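Local atomic coordinates of hypothetical protein (Bacteroides fragilis, PDB entry 4JJA), a protein that is of unknown function but belongs to the NamZ family, whose members are generally assigned exo-beta-N-acetylmuramidase activity on peptidoglycan. Residues I8-T13 with L140-P145; K136-D141 with T198-K203. One frame throughout, in Å; residues are numbered along the deposited sequence. Where two conformers were deposited one is given.

Contact 1 (I8-T13 with L140-P145); sequences IGAEQT and LDRPNP
The guanidinium of Arg142 receives the CD1 methyl of Ile8 over one face: the carbon stands 3.2 Å above the plane, displaced toward the rim, with NH1 its nearest atom at 3.3 Å. The methyl of Ala10 approaches the same group obliquely from near NH2. The nitrogens are engaged elsewhere, NE in a salt bridge with Asp108 and NH2 in a hydrogen bond to the carbonyl of Met34, which would fix the rotation of the plane on which the isoleucine rests. Ile8 reaches it because CG1 lies between the backbone N and the carbonyl carbon (chi1 64°) while CD1 continues outward; its other branch, CG2, meets CD of the Pro143 ring at 3.9 Å, so the residue straddles Arg142 and Pro143. Beside it, the backbone of Gly9 donates to Asp141 O (N to O 2.9 Å, N-H...O 164°), in the carbonyl plane. A water takes the next amide, Ala10 N, at 2.8 Å and lies 3.1 Å from Asp141 O, to which it can donate. Leu140 packs against Ala10, its CD1 3.9 Å from Ala10 CB. Within 8-13, Ile8 O is gripped from opposite faces of its plane by Glu11 N and Gln12 NE2. The short turn 9-11, with helical backbone angles, is followed by an inverse gamma turn centred on Gln12 just before helix 13-20; it is docked on the loop that follows strand 136-140, at the C-terminal end of the parallel sheet, the end at which loops of Rossmann-like alpha/beta folds gather.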
loop_
_atom_site.group_PDB
_atom_site.type_symbol
_atom_site.label_atom_id
_atom_site.label_comp_id
_atom_site.label_asym_id
_atom_site.label_seq_id
_atom_site.Cartn_x
_atom_site.Cartn_y
_atom_site.Cartn_z
ATOM N N ILE A 8 15.811 -2.001 9.426
ATOM C CA ILE A 8 15.300 -2.341 8.105
ATOM C C ILE A 8 16.389 -3.040 7.280
ATOM O O ILE A 8 17.587 -2.982 7.598
ATOM C CB ILE A 8 14.760 -1.116 7.360
ATOM C CG1 ILE A 8 15.871 -0.108 7.065
ATOM C CG2 ILE A 8 13.551 -0.485 8.117
ATOM C CD1 ILE A 8 15.434 1.037 6.139
ATOM N N GLY A 9 15.981 -3.726 6.219
ATOM C CA GLY A 9 16.909 -4.433 5.359
ATOM C C GLY A 9 18.032 -3.511 4.864
ATOM O O GLY A 9 19.184 -3.911 4.832
ATOM N N ALA A 10 17.672 -2.307 4.397
ATOM C CA ALA A 10 18.652 -1.421 3.752
ATOM C C ALA A 10 19.762 -0.984 4.699
ATOM O O ALA A 10 20.848 -0.628 4.237
ATOM C CB ALA A 10 17.978 -0.226 3.132
ATOM N N GLU A 11 19.538 -1.005 6.007
ATOM C CA GLU A 11 20.561 -0.647 6.992
ATOM C C GLU A 11 21.628 -1.713 7.140
ATOM O O GLU A 11 22.723 -1.442 7.645
ATOM C CB GLU A 11 19.908 -0.468 8.368
ATOM C CG GLU A 11 19.090 0.759 8.510
ATOM C CD GLU A 11 18.456 0.859 9.887
ATOM O OE1 GLU A 11 17.371 0.288 10.088
ATOM O OE2 GLU A 11 19.077 1.489 10.786
ATOM N N GLN A 12 21.307 -2.939 6.760
ATOM C CA GLN A 12 22.152 -4.105 6.998
ATOM C C GLN A 12 23.148 -4.308 5.832
ATOM O O GLN A 12 23.135 -5.318 5.138
ATOM C CB GLN A 12 21.292 -5.348 7.178
ATOM C CG GLN A 12 20.351 -5.189 8.365
ATOM C CD GLN A 12 19.359 -6.329 8.408
ATOM O OE1 GLN A 12 19.759 -7.518 8.488
ATOM N NE2 GLN A 12 18.079 -5.991 8.414
ATOM N N THR A 13 23.978 -3.284 5.627
ATOM C CA THR A 13 24.849 -3.280 4.464
ATOM C C THR A 13 25.784 -4.479 4.434
ATOM O O THR A 13 26.104 -4.978 3.365
ATOM C CB THR A 13 25.617 -1.997 4.332
ATOM O OG1 THR A 13 26.458 -1.849 5.468
ATOM C CG2 THR A 13 24.681 -0.803 4.216
ATOM N N LEU A 140 15.034 -5.331 -0.028
ATOM C CA LEU A 140 15.519 -4.812 1.265
ATOM C C LEU A 140 14.260 -4.535 2.056
ATOM O O LEU A 140 13.562 -3.536 1.789
ATOM C CB LEU A 140 16.399 -3.586 1.026
ATOM C CG LEU A 140 17.611 -3.833 0.144
ATOM C CD1 LEU A 140 18.349 -2.502 -0.038
ATOM C CD2 LEU A 140 18.517 -4.962 0.664
ATOM N N ASP A 141 13.876 -5.447 2.937
ATOM C CA ASP A 141 12.506 -5.383 3.441
ATOM C C ASP A 141 12.316 -4.208 4.380
ATOM O O ASP A 141 13.268 -3.780 5.085
ATOM C CB ASP A 141 12.114 -6.694 4.120
ATOM C CG ASP A 141 10.695 -7.147 3.860
ATOM O OD1 ASP A 141 10.040 -6.669 2.919
ATOM O OD2 ASP A 141 10.295 -8.097 4.615
ATOM N N ARG A 142 11.102 -3.681 4.404
ATOM C CA ARG A 142 10.667 -2.677 5.357
ATOM C C ARG A 142 9.390 -3.180 6.005
ATOM O O ARG A 142 8.659 -3.969 5.428
ATOM C CB ARG A 142 10.444 -1.314 4.717
ATOM C CG ARG A 142 11.736 -0.679 4.213
ATOM C CD ARG A 142 11.522 0.709 3.633
ATOM N NE ARG A 142 12.806 1.194 3.096
ATOM C CZ ARG A 142 13.542 2.162 3.598
ATOM N NH1 ARG A 142 13.121 2.876 4.638
ATOM N NH2 ARG A 142 14.704 2.445 3.027
ATOM N N PRO A 143 9.110 -2.701 7.213
ATOM C CA PRO A 143 7.887 -3.120 7.878
ATOM C C PRO A 143 6.612 -2.774 7.148
ATOM O O PRO A 143 6.588 -1.817 6.385
ATOM C CB PRO A 143 7.934 -2.368 9.233
ATOM C CG PRO A 143 9.370 -2.193 9.487
ATOM C CD PRO A 143 9.939 -1.886 8.114
ATOM N N ASN A 144 5.578 -3.568 7.408
ATOM C CA ASN A 144 4.224 -3.207 7.034
ATOM C C ASN A 144 3.606 -2.543 8.255
ATOM O O ASN A 144 3.449 -3.210 9.277
ATOM C CB ASN A 144 3.463 -4.473 6.631
ATOM C CG ASN A 144 2.030 -4.210 6.235
ATOM O OD1 ASN A 144 1.500 -3.113 6.463
ATOM N ND2 ASN A 144 1.378 -5.256 5.700
ATOM N N PRO A 145 3.250 -1.239 8.189
ATOM C CA PRO A 145 2.682 -0.592 9.369
ATOM C C PRO A 145 1.313 -1.139 9.754
ATOM O O PRO A 145 0.845 -0.914 10.852
ATOM C CB PRO A 145 2.599 0.873 8.948
ATOM C CG PRO A 145 2.431 0.808 7.440
ATOM C CD PRO A 145 3.298 -0.335 7.015
HETATM O O HOH W 1 15.056 -1.601 3.742
#

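Contact 2 (K136-D141 with T198-K203); sequences KILILD and TVIPCK
Leu138 turns its CG anti to the backbone N (chi1 177°), which swings CD1 across to the neighbouring strand, where it meets Ile200 CG1 at 3.8 Å and also lies near Thr198 CG2. Ile200 places CG1 beside its own backbone N (chi1 -53°), and there the same carbon packs 3.7 Å from Leu140 CD2, the two side chains lying alongside and pointing the same way. Leu138 and Leu140 continue this apolar face onto Tyr16 of helix 13-20. Ile139 and Val199 sit on the other face, where Val199 CG1 comes 4.0 Å from Asp141 CB. The backbones form a parallel ladder: Thr198 N to Ile137 O at 2.9 Å, Ile139 N to Thr198 O and Ile200 N to Ile139 O both at 2.8 Å, and Asp141 N to Ile200 O at 3.0 Å, the last with its donor tilted from the carbonyl plane. A water bridges Ile137 O and Thr198 OG1 at the start of the ladder. Past the strand ends, Cys202 SG lies 3.4 Å from Asp141 O. Near-straight amide bonds thus fix the register of strand 197-200 at the sheet edge, while the buried Asp141 carboxylate is satisfied, and held in its orientation, by Tyr368, Thr175 and Gly177 N.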
loop_
_atom_site.group_PDB
_atom_site.type_symbol
_atom_site.label_atom_id
_atom_site.label_comp_id
_atom_site.label_asym_id
_atom_site.label_seq_id
_atom_site.Cartn_x
_atom_site.Cartn_y
_atom_site.Cartn_z
ATOM N N LYS A 136 17.883 -11.227 -11.214
ATOM C CA LYS A 136 17.625 -11.441 -9.802
ATOM C C LYS A 136 16.995 -10.191 -9.202
ATOM O O LYS A 136 17.276 -9.084 -9.597
ATOM C CB LYS A 136 18.913 -11.698 -9.068
ATOM C CG LYS A 136 19.676 -12.950 -9.455
ATOM C CD LYS A 136 20.914 -13.080 -8.539
ATOM C CE LYS A 136 22.051 -12.123 -8.912
ATOM N N ILE A 137 16.095 -10.408 -8.243
ATOM C CA ILE A 137 15.564 -9.331 -7.401
ATOM C C ILE A 137 16.068 -9.510 -5.973
ATOM O O ILE A 137 16.063 -10.599 -5.398
ATOM C CB ILE A 137 14.027 -9.280 -7.479
ATOM C CG1 ILE A 137 13.595 -8.759 -8.853
ATOM C CG2 ILE A 137 13.455 -8.429 -6.326
ATOM C CD1 ILE A 137 12.074 -8.709 -9.095
ATOM N N LEU A 138 16.511 -8.399 -5.419
ATOM C CA LEU A 138 16.906 -8.295 -4.022
ATOM C C LEU A 138 15.915 -7.333 -3.353
ATOM O O LEU A 138 15.842 -6.184 -3.713
ATOM C CB LEU A 138 18.329 -7.738 -3.928
ATOM C CG LEU A 138 18.855 -7.502 -2.512
ATOM C CD1 LEU A 138 19.054 -8.803 -1.754
ATOM C CD2 LEU A 138 20.168 -6.708 -2.539
ATOM N N ILE A 139 15.175 -7.816 -2.353
ATOM C CA ILE A 139 14.234 -6.975 -1.622
ATOM C C ILE A 139 14.852 -6.628 -0.266
ATOM O O ILE A 139 15.195 -7.514 0.538
ATOM C CB ILE A 139 12.876 -7.668 -1.417
ATOM C CG1 ILE A 139 12.288 -8.060 -2.799
ATOM C CG2 ILE A 139 11.940 -6.747 -0.558
ATOM C CD1 ILE A 139 11.003 -8.842 -2.723
ATOM N N LEU A 140 15.034 -5.331 -0.028
ATOM C CA LEU A 140 15.519 -4.812 1.265
ATOM C C LEU A 140 14.260 -4.535 2.056
ATOM O O LEU A 140 13.562 -3.536 1.789
ATOM C CB LEU A 140 16.399 -3.586 1.026
ATOM C CG LEU A 140 17.611 -3.833 0.144
ATOM C CD1 LEU A 140 18.349 -2.502 -0.038
ATOM C CD2 LEU A 140 18.517 -4.962 0.664
ATOM N N ASP A 141 13.876 -5.447 2.937
ATOM C CA ASP A 141 12.506 -5.383 3.441
ATOM C C ASP A 141 12.316 -4.208 4.380
ATOM O O ASP A 141 13.268 -3.780 5.085
ATOM C CB ASP A 141 12.114 -6.694 4.120
ATOM C CG ASP A 141 10.695 -7.147 3.860
ATOM O OD1 ASP A 141 10.040 -6.669 2.919
ATOM O OD2 ASP A 141 10.295 -8.097 4.615
ATOM N N THR A 198 15.714 -12.733 -3.453
ATOM C CA THR A 198 16.351 -12.791 -2.148
ATOM C C THR A 198 15.819 -11.639 -1.323
ATOM O O THR A 198 15.733 -10.519 -1.829
ATOM C CB THR A 198 17.862 -12.636 -2.286
ATOM O OG1 THR A 198 18.366 -13.673 -3.119
ATOM C CG2 THR A 198 18.589 -12.566 -0.912
ATOM N N VAL A 199 15.379 -11.931 -0.109
ATOM C CA VAL A 199 14.917 -10.909 0.824
ATOM C C VAL A 199 15.948 -10.751 1.944
ATOM O O VAL A 199 16.372 -11.737 2.535
ATOM C CB VAL A 199 13.525 -11.220 1.413
ATOM C CG1 VAL A 199 13.073 -10.058 2.280
ATOM C CG2 VAL A 199 12.530 -11.589 0.312
ATOM N N ILE A 200 16.324 -9.502 2.235
ATOM C CA ILE A 200 17.065 -9.156 3.449
ATOM C C ILE A 200 15.999 -8.722 4.462
ATOM O O ILE A 200 15.413 -7.647 4.347
ATOM C CB ILE A 200 18.072 -8.008 3.244
ATOM C CG1 ILE A 200 18.993 -8.312 2.054
ATOM C CG2 ILE A 200 18.834 -7.739 4.548
ATOM C CD1 ILE A 200 19.817 -9.623 2.163
ATOM N N PRO A 201 15.662 -9.581 5.428
ATOM C CA PRO A 201 14.580 -9.264 6.354
ATOM C C PRO A 201 14.952 -8.194 7.348
ATOM O O PRO A 201 16.122 -8.014 7.676
ATOM C CB PRO A 201 14.324 -10.611 7.080
ATOM C CG PRO A 201 14.866 -11.658 6.212
ATOM C CD PRO A 201 16.033 -11.006 5.525
ATOM N N CYS A 202 13.945 -7.502 7.849
ATOM C CA CYS A 202 14.163 -6.625 8.966
ATOM C C CYS A 202 14.594 -7.419 10.204
ATOM O O CYS A 202 14.195 -8.575 10.364
ATOM C CB CYS A 202 12.872 -5.928 9.359
ATOM S SG CYS A 202 12.114 -4.918 8.080
ATOM N N LYS A 203 15.339 -6.756 11.078
ATOM C CA LYS A 203 15.623 -7.300 12.416
ATOM C C LYS A 203 14.775 -6.572 13.432
ATOM O O LYS A 203 14.354 -5.436 13.198
ATOM C CB LYS A 203 17.080 -7.159 12.785
ATOM C CG LYS A 203 17.994 -7.941 11.848
ATOM C CD LYS A 203 19.471 -7.796 12.235
ATOM C CE LYS A 203 20.348 -8.813 11.547
ATOM N NZ LYS A 203 19.752 -10.173 11.398
HETATM O O HOH W 2 17.929 -12.805 -5.834
#

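From the N terminus, the chain passes through 8-13, enters helix 13-20 and builds four strands of the parallel sheet, one of them the outer strand 83-85, before reaching 136-145. Contact 1 closes this long excursion, its segments 127 residues apart at the nearest ends. Contact 2 closes a shorter loop of 56 intervening residues when strand 197-200 pairs at the sheet's edge. The loops follow one another, the second starting where the first ends, with Leu140 and Asp141 shared; neither nests in the other. They also touch: Gln12 NE2 probably hydrogen-bonds Pro201 O, and Cys202 SG packs on Pro143 CD. Together they join the N-terminal turn to the sheet and its final strand.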